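Local structure of hypothetical protein (Pyrococcus furiosus, 2FZF) at residues K30-A35 against E60-H65; S41-I46 against K54-A59; E66-K71 against M140-D145; I89-Q94 against E117-E122; D108-A113 against Y152-E157. The protein is of unknown function but belongs to the rubrerythrin family of ferritin-like helical bundles, and probably carries a carboxylate-bridged dinuclear metal site, as relatives do. All blocks are in the same frame, centred on the assembly; numbering follows the deposited sequence.

Interaction 1: residues K30-A35 against E60-H65; sequences KAEIGA and EEEKKH
E32 and E62 bring their carboxylates together: OE1 of E32 lies 3.4 Å from OE1 of E62, two acceptors side by side with no hydrogen bond between them. The E32 carboxylate also comes to the edge of the H65 imidazole, the two flat groups turned 55° apart, but the ring is probably built turned over and the approach is too tight to trust in detail. E62 CA sits 3.8 Å above that ring, over its centre. A bend at chi2 (75°) brings the E32 carboxylate up beside H65, while E62 reaches out on an extended chain and passes A35, whose CB is 4.3 Å from E62 OE1. E62 itself marks the break between helices 51-61 and 63-76. One shell out, Y124 OH hydrogen-bonds E32 OE2, and E117, E147 and H150 close in on E62. Shortening E32 to an alanine is likely to leave the Y124 hydroxyl without this acceptor and to take one carboxylate from the group around E62. Two glutamates bunched with a histidine three residues after the second, and a matching glutamate–glutamate–histidine set in the other half of the bundle, are consistent with the diiron site of rubrerythrins.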
# COMPACT_ATOMS: atom_id res chain seq x y z
N LYS A 30 21.75 0.11 1.30
CA LYS A 30 22.10 0.82 0.08
C LYS A 30 20.87 1.05 -0.76
O LYS A 30 20.67 2.13 -1.31
CB LYS A 30 23.13 0.01 -0.72
CG LYS A 30 23.86 0.78 -1.81
CD LYS A 30 25.11 0.02 -2.29
CE LYS A 30 25.98 0.86 -3.26
NZ LYS A 30 27.32 0.24 -3.56
N ALA A 31 20.02 0.03 -0.87
CA ALA A 31 18.81 0.15 -1.68
C ALA A 31 17.86 1.19 -1.11
O ALA A 31 17.30 2.01 -1.84
CB ALA A 31 18.11 -1.19 -1.78
N GLU A 32 17.69 1.15 0.20
CA GLU A 32 16.81 2.08 0.86
C GLU A 32 17.34 3.51 0.79
O GLU A 32 16.57 4.47 0.78
CB GLU A 32 16.62 1.66 2.31
CG GLU A 32 15.16 1.51 2.68
CD GLU A 32 14.51 0.26 2.12
OE1 GLU A 32 13.25 0.21 2.09
OE2 GLU A 32 15.24 -0.68 1.74
N ILE A 33 18.65 3.66 0.73
CA ILE A 33 19.20 4.99 0.67
C ILE A 33 18.91 5.62 -0.68
O ILE A 33 18.45 6.76 -0.76
CB ILE A 33 20.70 4.93 0.93
CG1 ILE A 33 20.91 4.58 2.39
CG2 ILE A 33 21.36 6.25 0.57
CD1 ILE A 33 22.33 4.39 2.79
N GLY A 34 19.17 4.86 -1.73
CA GLY A 34 18.95 5.35 -3.07
C GLY A 34 17.48 5.52 -3.40
O GLY A 34 17.12 6.37 -4.22
N ALA A 35 16.65 4.72 -2.76
CA ALA A 35 15.21 4.78 -2.95
C ALA A 35 14.71 6.13 -2.45
O ALA A 35 14.12 6.90 -3.20
CB ALA A 35 14.55 3.66 -2.18
N GLU A 60 8.29 9.44 2.61
CA GLU A 60 8.36 9.61 4.06
C GLU A 60 8.32 8.26 4.75
O GLU A 60 9.15 7.95 5.60
CB GLU A 60 7.21 10.49 4.54
CG GLU A 60 7.22 11.88 3.92
CD GLU A 60 6.23 12.84 4.56
OE1 GLU A 60 6.34 13.08 5.78
OE2 GLU A 60 5.35 13.37 3.83
N GLU A 61 7.33 7.47 4.36
CA GLU A 61 7.15 6.14 4.91
C GLU A 61 8.45 5.34 4.89
O GLU A 61 8.81 4.72 5.88
CB GLU A 61 6.08 5.39 4.11
CG GLU A 61 4.67 5.58 4.62
CD GLU A 61 4.43 4.78 5.88
OE1 GLU A 61 3.25 4.68 6.32
OE2 GLU A 61 5.42 4.24 6.44
N GLU A 62 9.16 5.37 3.77
CA GLU A 62 10.40 4.63 3.65
C GLU A 62 11.63 5.32 4.20
O GLU A 62 12.74 4.83 4.00
CB GLU A 62 10.66 4.25 2.18
CG GLU A 62 9.66 3.21 1.62
CD GLU A 62 10.06 2.65 0.27
OE1 GLU A 62 11.20 2.14 0.13
OE2 GLU A 62 9.21 2.71 -0.65
N LYS A 63 11.46 6.45 4.88
CA LYS A 63 12.61 7.17 5.43
C LYS A 63 13.16 6.43 6.64
O LYS A 63 14.37 6.40 6.87
CB LYS A 63 12.22 8.59 5.85
CG LYS A 63 12.05 9.56 4.68
CD LYS A 63 11.37 10.86 5.11
CE LYS A 63 10.98 11.71 3.89
NZ LYS A 63 9.94 12.74 4.18
N LYS A 64 12.26 5.83 7.41
CA LYS A 64 12.64 5.11 8.60
C LYS A 64 13.24 3.74 8.32
O LYS A 64 13.79 3.11 9.22
CB LYS A 64 11.43 4.95 9.52
CG LYS A 64 10.36 4.06 8.92
CD LYS A 64 9.22 3.82 9.89
CE LYS A 64 8.49 2.53 9.53
NZ LYS A 64 8.05 2.49 8.10
N HIS A 65 13.15 3.27 7.07
CA HIS A 65 13.68 1.95 6.72
C HIS A 65 15.20 1.86 6.92
O HIS A 65 15.72 0.87 7.43
CB HIS A 65 13.37 1.61 5.26
CG HIS A 65 11.93 1.28 4.99
ND1 HIS A 65 10.95 1.33 5.96
CD2 HIS A 65 11.30 0.91 3.85
CE1 HIS A 65 9.79 1.00 5.43
NE2 HIS A 65 9.98 0.74 4.15

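Interaction 2: residues S41-I46 against K54-A59; sequences SLAEKI and KINWLA
A43 and I55 bring the C-terminal turn of helix 21-44 close against helix 51-61, with only 5.6 Å between the CA of A43 and the CA of I55. At that spacing the small A43 side chain lets I55 come up against the backbone of 41-46. I55 does most of the touching. Its CG2 branch, set opposite the backbone N by chi1 of -63°, lies 3.9 Å from A43 CB and 3.8 Å from L42 CD1. The other arm of I55 works too: its CD1 is 3.9 Å from L42 CD1, the two branched chains passing obliquely. On the more open flank the N56 amide lies against the A43 methyl, CB being 3.3 Å from OD1 and 3.6 Å from ND2 of N56.

K52 extends the join with a hydrogen bond from its NZ to A43 O. Deeper in, I110 of helix 103-129 touches both L42 and I55, while Y39 and L154 also rest on I55. Cutting I55 back to an alanine would probably open a gap beside L42 CD1 and take from I110 and L154 one of the side chains they pack on. No hydrogen bond links 41-46 to 54-59: between these two segments the join is apolar, with the N56 amide at the more exposed edge, and the polar tie comes from K52 just before 54-59.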
# COMPACT_ATOMS: atom_id res chain seq x y z
N SER A 41 13.24 13.10 -5.51
CA SER A 41 13.42 13.81 -6.77
C SER A 41 12.22 13.63 -7.67
O SER A 41 11.91 14.50 -8.49
CB SER A 41 14.64 13.28 -7.50
OG SER A 41 15.74 13.23 -6.62
N LEU A 42 11.58 12.48 -7.55
CA LEU A 42 10.42 12.18 -8.35
C LEU A 42 9.35 13.18 -7.96
O LEU A 42 8.85 13.92 -8.81
CB LEU A 42 9.93 10.75 -8.05
CG LEU A 42 9.57 9.75 -9.16
CD1 LEU A 42 8.51 8.80 -8.60
CD2 LEU A 42 9.05 10.43 -10.42
N ALA A 43 9.00 13.23 -6.68
CA ALA A 43 7.96 14.15 -6.24
C ALA A 43 8.32 15.56 -6.65
O ALA A 43 7.50 16.28 -7.21
CB ALA A 43 7.79 14.07 -4.73
N GLU A 44 9.57 15.93 -6.38
CA GLU A 44 10.12 17.24 -6.69
C GLU A 44 9.74 17.68 -8.10
O GLU A 44 9.45 18.84 -8.37
CB GLU A 44 11.65 17.19 -6.58
CG GLU A 44 12.26 18.23 -5.66
CD GLU A 44 12.42 17.75 -4.23
OE1 GLU A 44 11.40 17.34 -3.61
OE2 GLU A 44 13.57 17.77 -3.72
N LYS A 45 9.75 16.71 -9.01
CA LYS A 45 9.44 16.97 -10.40
C LYS A 45 8.17 16.22 -10.73
O LYS A 45 8.20 15.02 -10.98
CB LYS A 45 10.61 16.46 -11.25
CG LYS A 45 11.97 16.95 -10.78
CD LYS A 45 13.10 16.29 -11.55
CE LYS A 45 14.48 16.81 -11.13
NZ LYS A 45 14.72 18.24 -11.49
N ILE A 46 7.03 16.91 -10.73
CA ILE A 46 5.78 16.23 -11.05
C ILE A 46 4.72 17.21 -11.54
O ILE A 46 4.08 16.97 -12.57
CB ILE A 46 5.23 15.44 -9.83
CG1 ILE A 46 5.99 14.12 -9.65
CG2 ILE A 46 3.76 15.13 -10.02
CD1 ILE A 46 5.80 13.12 -10.77
N LYS A 54 1.09 11.37 -3.39
CA LYS A 54 1.30 9.95 -3.19
C LYS A 54 2.80 9.69 -3.15
O LYS A 54 3.30 9.07 -2.23
CB LYS A 54 0.67 9.12 -4.32
CG LYS A 54 -0.81 8.75 -4.14
CD LYS A 54 -1.66 9.97 -3.74
CE LYS A 54 -3.16 9.67 -3.58
NZ LYS A 54 -3.88 9.39 -4.87
N ILE A 55 3.53 10.20 -4.14
CA ILE A 55 4.96 9.94 -4.12
C ILE A 55 5.67 10.52 -2.91
O ILE A 55 6.71 10.01 -2.52
CB ILE A 55 5.63 10.44 -5.39
CG1 ILE A 55 5.06 9.67 -6.58
CG2 ILE A 55 7.13 10.22 -5.30
CD1 ILE A 55 5.28 8.18 -6.50
N ASN A 56 5.11 11.57 -2.33
CA ASN A 56 5.70 12.19 -1.15
C ASN A 56 5.43 11.40 0.13
O ASN A 56 6.31 11.25 0.98
CB ASN A 56 5.21 13.64 -1.00
CG ASN A 56 6.15 14.65 -1.65
OD1 ASN A 56 7.38 14.58 -1.46
ND2 ASN A 56 5.59 15.61 -2.39
N TRP A 57 4.21 10.89 0.28
CA TRP A 57 3.86 10.11 1.47
C TRP A 57 4.66 8.82 1.46
O TRP A 57 5.08 8.32 2.50
CB TRP A 57 2.37 9.76 1.48
CG TRP A 57 2.00 8.88 2.63
CD1 TRP A 57 1.80 9.25 3.94
CD2 TRP A 57 1.83 7.45 2.61
NE1 TRP A 57 1.53 8.15 4.72
CE2 TRP A 57 1.54 7.04 3.93
CE3 TRP A 57 1.89 6.49 1.59
CZ2 TRP A 57 1.31 5.69 4.26
CZ3 TRP A 57 1.67 5.15 1.92
CH2 TRP A 57 1.38 4.77 3.25
N LEU A 58 4.86 8.29 0.26
CA LEU A 58 5.60 7.06 0.07
C LEU A 58 7.07 7.28 0.42
O LEU A 58 7.72 6.41 0.99
CB LEU A 58 5.43 6.62 -1.38
CG LEU A 58 5.62 5.17 -1.78
CD1 LEU A 58 5.13 5.01 -3.20
CD2 LEU A 58 7.08 4.78 -1.66
N ALA A 59 7.60 8.46 0.10
CA ALA A 59 9.00 8.77 0.39
C ALA A 59 9.25 8.85 1.90
O ALA A 59 10.28 8.39 2.40
CB ALA A 59 9.40 10.08 -0.26

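Interaction 3: residues E66-K71 against M140-D145; sequences EALLRK and MRYLAD
Y142, whose ring meets L68, has its hydroxyl gripped from the second subunit: there K54 NZ and E157 OE2 both hydrogen-bond to Y142 OH. Within the chain the same ring takes L68 CD1 at a slant, 4.4 Å from CE1 of Y142, a loose touch at the outer side of the contact. The firmer apolar contact is deeper. L69 CD2 lies 3.8 Å from L143 CD1, where two leucines of like conformation reach from their own helices. The same L69 CD2 is 4.1 Å from the CE methyl of M140. M140 starts off pointing away from helix 63-76, but bends at chi2 (55°) and chi3 (-125°) swing its methyl back, roughly at a right angle to L69. Y124 of helix 103-129 touches both L69 and M140.

On the far flank of helix 63-76, R70 NH1 donates to E66 OE2 at 3.1 Å, in the guanidinium plane and onto the anti lone pair of the carboxylate; this salt bridge links successive turns of the same helix and takes no part in the join. The axes of segments 66-71 and 140-145 approach to 11.9 Å and are nearly antiparallel (158°), so the side chains meet through their ends. Near-antiparallel helices packed side by side build a ferritin-like four-helix bundle; here 63-76 and 134-164 are such a pair, with Y142 at the dimer interface.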
# COMPACT_ATOMS: atom_id res chain seq x y z
N GLU A 66 15.91 2.90 6.50
CA GLU A 66 17.35 2.92 6.61
C GLU A 66 17.79 2.81 8.05
O GLU A 66 18.54 1.91 8.42
CB GLU A 66 17.91 4.20 6.03
CG GLU A 66 19.39 4.12 5.80
CD GLU A 66 19.99 5.44 5.41
OE1 GLU A 66 19.28 6.26 4.77
OE2 GLU A 66 21.18 5.65 5.73
N ALA A 67 17.33 3.75 8.87
CA ALA A 67 17.68 3.75 10.28
C ALA A 67 17.28 2.43 10.94
O ALA A 67 17.97 1.96 11.84
CB ALA A 67 17.00 4.93 10.99
N LEU A 68 16.19 1.82 10.49
CA LEU A 68 15.75 0.55 11.06
C LEU A 68 16.73 -0.57 10.74
O LEU A 68 17.04 -1.41 11.59
CB LEU A 68 14.36 0.16 10.54
CG LEU A 68 13.14 0.95 11.06
CD1 LEU A 68 11.87 0.17 10.72
CD2 LEU A 68 13.23 1.15 12.57
N LEU A 69 17.22 -0.59 9.51
CA LEU A 69 18.16 -1.61 9.08
C LEU A 69 19.51 -1.43 9.74
O LEU A 69 20.14 -2.40 10.14
CB LEU A 69 18.33 -1.56 7.56
CG LEU A 69 17.21 -2.06 6.66
CD1 LEU A 69 17.53 -1.73 5.23
CD2 LEU A 69 17.05 -3.55 6.85
N ARG A 70 19.94 -0.17 9.86
CA ARG A 70 21.24 0.14 10.45
C ARG A 70 21.25 -0.32 11.90
O ARG A 70 22.30 -0.69 12.44
CB ARG A 70 21.53 1.66 10.36
CG ARG A 70 21.22 2.24 8.99
CD ARG A 70 22.15 3.36 8.51
NE ARG A 70 23.52 2.91 8.26
CZ ARG A 70 24.31 3.38 7.29
NH1 ARG A 70 23.87 4.31 6.45
NH2 ARG A 70 25.56 2.94 7.17
N LYS A 71 20.08 -0.30 12.51
CA LYS A 71 19.95 -0.72 13.89
C LYS A 71 20.13 -2.22 13.97
O LYS A 71 20.86 -2.73 14.82
CB LYS A 71 18.59 -0.34 14.47
CG LYS A 71 18.45 -0.82 15.92
CD LYS A 71 17.23 -0.26 16.62
CE LYS A 71 17.11 -0.87 18.00
NZ LYS A 71 15.96 -0.33 18.79
N MET A 140 11.84 -8.04 9.28
CA MET A 140 11.92 -8.36 7.86
C MET A 140 10.52 -8.43 7.26
O MET A 140 10.27 -7.87 6.20
CB MET A 140 12.64 -9.69 7.66
CG MET A 140 13.97 -9.54 6.95
SD MET A 140 15.06 -8.38 7.77
CE MET A 140 15.43 -7.27 6.46
N ARG A 141 9.63 -9.12 7.97
CA ARG A 141 8.24 -9.28 7.57
C ARG A 141 7.57 -7.90 7.48
O ARG A 141 6.87 -7.60 6.51
CB ARG A 141 7.53 -10.16 8.61
CG ARG A 141 6.13 -10.63 8.23
CD ARG A 141 6.16 -11.63 7.09
NE ARG A 141 4.85 -12.20 6.79
CZ ARG A 141 4.66 -13.31 6.08
NH1 ARG A 141 3.43 -13.76 5.85
NH2 ARG A 141 5.70 -13.99 5.61
N TYR A 142 7.79 -7.07 8.50
CA TYR A 142 7.22 -5.72 8.53
C TYR A 142 7.70 -4.91 7.32
O TYR A 142 6.91 -4.23 6.67
CB TYR A 142 7.62 -5.02 9.83
CG TYR A 142 7.28 -3.54 9.88
CD1 TYR A 142 8.19 -2.58 9.44
CD2 TYR A 142 6.04 -3.10 10.34
CE1 TYR A 142 7.87 -1.22 9.44
CE2 TYR A 142 5.70 -1.75 10.35
CZ TYR A 142 6.62 -0.81 9.90
OH TYR A 142 6.28 0.52 9.88
N LEU A 143 9.00 -4.99 7.06
CA LEU A 143 9.62 -4.29 5.94
C LEU A 143 9.05 -4.80 4.60
O LEU A 143 8.67 -4.01 3.72
CB LEU A 143 11.15 -4.44 6.00
CG LEU A 143 11.90 -3.67 7.09
CD1 LEU A 143 13.33 -4.19 7.22
CD2 LEU A 143 11.90 -2.19 6.76
N ALA A 144 8.97 -6.13 4.46
CA ALA A 144 8.42 -6.75 3.26
C ALA A 144 6.95 -6.36 2.98
O ALA A 144 6.59 -6.05 1.84
CB ALA A 144 8.54 -8.26 3.36
N ASP A 145 6.10 -6.39 4.01
CA ASP A 145 4.70 -6.03 3.83
C ASP A 145 4.51 -4.56 3.48
O ASP A 145 3.65 -4.20 2.67
CB ASP A 145 3.88 -6.41 5.07
CG ASP A 145 3.55 -7.91 5.11
OD1 ASP A 145 3.80 -8.60 4.09
OD2 ASP A 145 3.05 -8.38 6.15

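Interaction 4: residues I89-Q94 against E117-E122; sequences IGPELQ and EEIAAE
I119 lies against three consecutive residues, I89, G90 and P91, and every contact between 89-94 and 117-122 runs through its CG2 and CD1 methyls. CG2 of I119 is 3.8 Å from G90 CA and also 3.8 Å from I89 CG2, the two isoleucines crossing at about a right angle. CD1 of I119 leans the other way along the chain, onto the proline ring, 4.0 Å from P91 CD. A chi1 of -75° leaves CG2 pressed onto the bare glycine. There is no room for more: a CB on G90 would fall only 2.6 Å from I119 CG2, and the phi of 73° is one glycine takes easily. The extended strip 89-94 belongs to the long connection between helices 63-76 and 103-129, which joins the two halves of the ferritin-like bundle and here runs along the outside of the latter helix. Backbone hydrogen bonding between G90 and L11 ties it to the N-terminal segment, and I13 from that segment touches both I89 and I119. P91 packs further on W112 and A116. E117, two residues earlier than I119, starts away from 89-94 and lies inside the bundle, where its side chain touches H150 and its carboxylate lies close to those of E62 and E147.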
# COMPACT_ATOMS: atom_id res chain seq x y z
N ILE A 89 21.07 -6.58 -5.88
CA ILE A 89 19.90 -7.29 -6.39
C ILE A 89 18.82 -6.31 -6.81
O ILE A 89 18.57 -5.30 -6.14
CB ILE A 89 19.29 -8.22 -5.32
CG1 ILE A 89 20.30 -9.30 -4.92
CG2 ILE A 89 18.02 -8.85 -5.84
CD1 ILE A 89 20.71 -10.21 -6.05
N GLY A 90 18.17 -6.60 -7.93
CA GLY A 90 17.09 -5.76 -8.41
C GLY A 90 17.52 -4.44 -8.99
O GLY A 90 18.69 -4.08 -8.92
N PRO A 91 16.58 -3.67 -9.57
CA PRO A 91 16.93 -2.37 -10.16
C PRO A 91 17.43 -1.33 -9.17
O PRO A 91 16.90 -1.18 -8.07
CB PRO A 91 15.64 -1.96 -10.88
CG PRO A 91 14.57 -2.57 -10.04
CD PRO A 91 15.14 -3.94 -9.70
N GLU A 92 18.46 -0.60 -9.57
CA GLU A 92 19.02 0.43 -8.72
C GLU A 92 18.52 1.79 -9.19
O GLU A 92 18.97 2.33 -10.22
CB GLU A 92 20.54 0.36 -8.75
CG GLU A 92 21.24 1.54 -8.13
CD GLU A 92 22.73 1.31 -7.98
OE1 GLU A 92 23.12 0.55 -7.06
OE2 GLU A 92 23.50 1.88 -8.78
N LEU A 93 17.58 2.34 -8.43
CA LEU A 93 16.97 3.63 -8.73
C LEU A 93 17.93 4.80 -8.54
O LEU A 93 18.50 4.99 -7.46
CB LEU A 93 15.74 3.83 -7.84
CG LEU A 93 14.58 2.84 -8.00
CD1 LEU A 93 13.55 3.07 -6.91
CD2 LEU A 93 13.96 3.01 -9.38
N GLN A 94 18.12 5.58 -9.60
CA GLN A 94 19.00 6.74 -9.53
C GLN A 94 18.12 7.97 -9.30
O GLN A 94 16.96 7.98 -9.70
CB GLN A 94 19.79 6.89 -10.84
CG GLN A 94 21.28 6.51 -10.74
CD GLN A 94 21.51 5.14 -10.12
OE1 GLN A 94 20.92 4.14 -10.54
NE2 GLN A 94 22.39 5.08 -9.12
N GLU A 117 10.11 -1.92 -5.91
CA GLU A 117 9.41 -2.28 -4.69
C GLU A 117 9.07 -3.77 -4.73
O GLU A 117 8.99 -4.44 -3.69
CB GLU A 117 8.13 -1.45 -4.53
CG GLU A 117 8.35 0.07 -4.50
CD GLU A 117 9.05 0.56 -3.25
OE1 GLU A 117 10.29 0.47 -3.17
OE2 GLU A 117 8.37 1.03 -2.32
N GLU A 118 8.88 -4.28 -5.94
CA GLU A 118 8.57 -5.68 -6.15
C GLU A 118 9.75 -6.49 -5.68
O GLU A 118 9.61 -7.35 -4.80
CB GLU A 118 8.33 -5.93 -7.64
CG GLU A 118 7.99 -7.37 -7.99
CD GLU A 118 7.85 -7.59 -9.49
OE1 GLU A 118 8.83 -7.37 -10.23
OE2 GLU A 118 6.74 -7.99 -9.93
N ILE A 119 10.93 -6.23 -6.23
CA ILE A 119 12.09 -7.00 -5.80
C ILE A 119 12.43 -6.78 -4.33
O ILE A 119 12.93 -7.70 -3.70
CB ILE A 119 13.35 -6.71 -6.68
CG1 ILE A 119 13.22 -7.41 -8.04
CG2 ILE A 119 14.61 -7.24 -6.01
CD1 ILE A 119 12.32 -6.68 -9.02
N ALA A 120 12.16 -5.60 -3.78
CA ALA A 120 12.47 -5.29 -2.38
C ALA A 120 11.67 -6.11 -1.36
O ALA A 120 12.23 -6.67 -0.41
CB ALA A 120 12.28 -3.81 -2.11
N ALA A 121 10.35 -6.17 -1.54
CA ALA A 121 9.52 -6.94 -0.63
C ALA A 121 9.90 -8.41 -0.73
O ALA A 121 9.99 -9.10 0.28
CB ALA A 121 8.04 -6.75 -0.97
N GLU A 122 10.12 -8.88 -1.95
CA GLU A 122 10.50 -10.28 -2.17
C GLU A 122 11.85 -10.57 -1.54
O GLU A 122 12.14 -11.70 -1.13
CB GLU A 122 10.54 -10.58 -3.67
CG GLU A 122 11.08 -11.95 -4.02
CD GLU A 122 10.80 -12.34 -5.48
OE1 GLU A 122 10.74 -11.41 -6.33
OE2 GLU A 122 10.65 -13.56 -5.76

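Interaction 5: residues D108-A113 against Y152-E157; sequences DLIRWA and YTLRAE
I110 and A113, one turn apart on helix 103-129, are the residues of 108-113 that meet L154. Before them comes D108, which serves its own helix: its OD2 forms a salt bridge with R111, NH2 donating at 2.9 Å with an N-H···O angle of 156°, and also accepts a hydrogen bond from Q104 NE2. I110 then turns inward. Its chi1 of -63° stands CG2 beside the carbonyl carbon, on the side facing L154, where it lies 3.5 Å from the carbonyl oxygen of L154 and 3.8 Å from L154 CD2, so one methyl covers both the backbone and a side-chain branch of the opposing helix. R111 points away and keeps its guanidinium edge on D108, near the plane of the group. A113 closes the walk: its CB is 3.6 Å from L154 CD1, and the small methyl lets the leucine come right up to the helix backbone. L154 thus straddles the segment, CD2 on I110 and CD1 on A113, with no hydrogen bond across.

Around them, helix 51-61 brings L58 against L154. From helix 21-44, Y39 covers A113 and L154. The contact therefore sits in the interior where all four bundle helices come together, while on the outer side of helix 134-164 R155 forms a salt bridge with D145 of the second subunit.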
# COMPACT_ATOMS: atom_id res chain seq x y z
N ASP A 108 7.30 5.71 -17.12
CA ASP A 108 8.51 4.91 -17.00
C ASP A 108 8.99 4.87 -15.55
O ASP A 108 9.12 3.79 -14.98
CB ASP A 108 9.60 5.51 -17.90
CG ASP A 108 9.31 5.34 -19.41
OD1 ASP A 108 10.05 5.92 -20.23
OD2 ASP A 108 8.35 4.62 -19.77
N LEU A 109 9.25 6.04 -14.98
CA LEU A 109 9.72 6.18 -13.61
C LEU A 109 8.81 5.52 -12.56
O LEU A 109 9.30 5.01 -11.55
CB LEU A 109 9.92 7.67 -13.27
CG LEU A 109 11.27 8.38 -13.46
CD1 LEU A 109 12.34 7.51 -12.85
CD2 LEU A 109 11.57 8.64 -14.91
N ILE A 110 7.50 5.55 -12.76
CA ILE A 110 6.61 4.90 -11.79
C ILE A 110 6.68 3.39 -12.02
O ILE A 110 6.61 2.62 -11.08
CB ILE A 110 5.12 5.35 -11.92
CG1 ILE A 110 4.96 6.85 -11.62
CG2 ILE A 110 4.27 4.57 -10.93
CD1 ILE A 110 5.26 7.26 -10.20
N ARG A 111 6.83 2.97 -13.27
CA ARG A 111 6.89 1.55 -13.60
C ARG A 111 8.11 0.90 -12.97
O ARG A 111 8.01 -0.19 -12.42
CB ARG A 111 6.91 1.38 -15.12
CG ARG A 111 6.27 0.08 -15.62
CD ARG A 111 6.26 0.03 -17.13
NE ARG A 111 7.61 0.26 -17.65
CZ ARG A 111 7.95 1.30 -18.40
NH1 ARG A 111 9.20 1.44 -18.82
NH2 ARG A 111 7.05 2.21 -18.74
N TRP A 112 9.26 1.58 -13.05
CA TRP A 112 10.51 1.11 -12.46
C TRP A 112 10.45 1.11 -10.93
O TRP A 112 11.07 0.28 -10.27
CB TRP A 112 11.69 1.98 -12.90
CG TRP A 112 12.30 1.54 -14.20
CD1 TRP A 112 12.18 2.14 -15.43
CD2 TRP A 112 13.03 0.32 -14.43
NE1 TRP A 112 12.78 1.38 -16.40
CE2 TRP A 112 13.31 0.25 -15.81
CE3 TRP A 112 13.48 -0.72 -13.59
CZ2 TRP A 112 14.01 -0.82 -16.39
CZ3 TRP A 112 14.17 -1.79 -14.17
CH2 TRP A 112 14.43 -1.83 -15.55
N ALA A 113 9.71 2.06 -10.37
CA ALA A 113 9.58 2.17 -8.93
C ALA A 113 8.84 0.97 -8.37
O ALA A 113 9.25 0.40 -7.36
CB ALA A 113 8.87 3.44 -8.56
N TYR A 152 1.72 -2.08 -4.55
CA TYR A 152 0.34 -1.99 -5.02
C TYR A 152 -0.10 -0.53 -5.18
O TYR A 152 -0.77 -0.18 -6.16
CB TYR A 152 -0.60 -2.75 -4.08
CG TYR A 152 -0.56 -4.26 -4.29
CD1 TYR A 152 -0.94 -4.83 -5.51
CD2 TYR A 152 -0.12 -5.12 -3.28
CE1 TYR A 152 -0.88 -6.21 -5.72
CE2 TYR A 152 -0.06 -6.50 -3.48
CZ TYR A 152 -0.44 -7.04 -4.70
OH TYR A 152 -0.39 -8.39 -4.90
N THR A 153 0.29 0.32 -4.24
CA THR A 153 -0.07 1.72 -4.33
C THR A 153 0.52 2.26 -5.63
O THR A 153 -0.16 2.94 -6.40
CB THR A 153 0.50 2.54 -3.14
OG1 THR A 153 0.03 1.98 -1.91
CG2 THR A 153 0.06 3.99 -3.22
N LEU A 154 1.78 1.94 -5.90
CA LEU A 154 2.43 2.42 -7.12
C LEU A 154 1.78 1.96 -8.43
O LEU A 154 1.73 2.71 -9.42
CB LEU A 154 3.90 2.03 -7.12
CG LEU A 154 4.82 3.02 -6.40
CD1 LEU A 154 6.21 2.42 -6.30
CD2 LEU A 154 4.85 4.35 -7.16
N ARG A 155 1.29 0.72 -8.45
CA ARG A 155 0.64 0.15 -9.63
C ARG A 155 -0.73 0.82 -9.84
O ARG A 155 -1.19 0.98 -10.97
CB ARG A 155 0.46 -1.37 -9.47
CG ARG A 155 0.04 -2.12 -10.75
CD ARG A 155 -0.78 -3.37 -10.43
NE ARG A 155 0.01 -4.57 -10.22
CZ ARG A 155 -0.44 -5.70 -9.66
NH1 ARG A 155 0.36 -6.74 -9.52
NH2 ARG A 155 -1.69 -5.78 -9.22
N ALA A 156 -1.38 1.21 -8.74
CA ALA A 156 -2.67 1.87 -8.87
C ALA A 156 -2.39 3.15 -9.65
O ALA A 156 -3.02 3.44 -10.67
CB ALA A 156 -3.27 2.18 -7.49
N GLU A 157 -1.42 3.91 -9.17
CA GLU A 157 -1.05 5.14 -9.86
C GLU A 157 -0.78 4.85 -11.33
O GLU A 157 -1.39 5.45 -12.22
CB GLU A 157 0.17 5.77 -9.20
CG GLU A 157 -0.17 6.40 -7.87
CD GLU A 157 -1.41 7.25 -7.94
OE1 GLU A 157 -1.57 8.00 -8.93
OE2 GLU A 157 -2.23 7.18 -7.01

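Overall arrangement
All five contacts belong to one helical bundle. Interaction 2 is nested inside the loop closed by interaction 1, and both join helix 21-44 to the region 51-65. Interaction 4, in turn, lies inside the span of interaction 3, whereas interactions 3 and 5, both on helix 134-164, alternate along the chain and sit on opposite sides of its centre, about 21 Å apart between centres. Interactions 2 and 5 share an apolar core through I55, I110, L154 and L58. Interactions 1 and 4 meet where E62 and E117 converge, consistent with a metal site between the two helix pairs. Interactions 1, 2, 3 and 5 also reach the second subunit; interaction 4 does not.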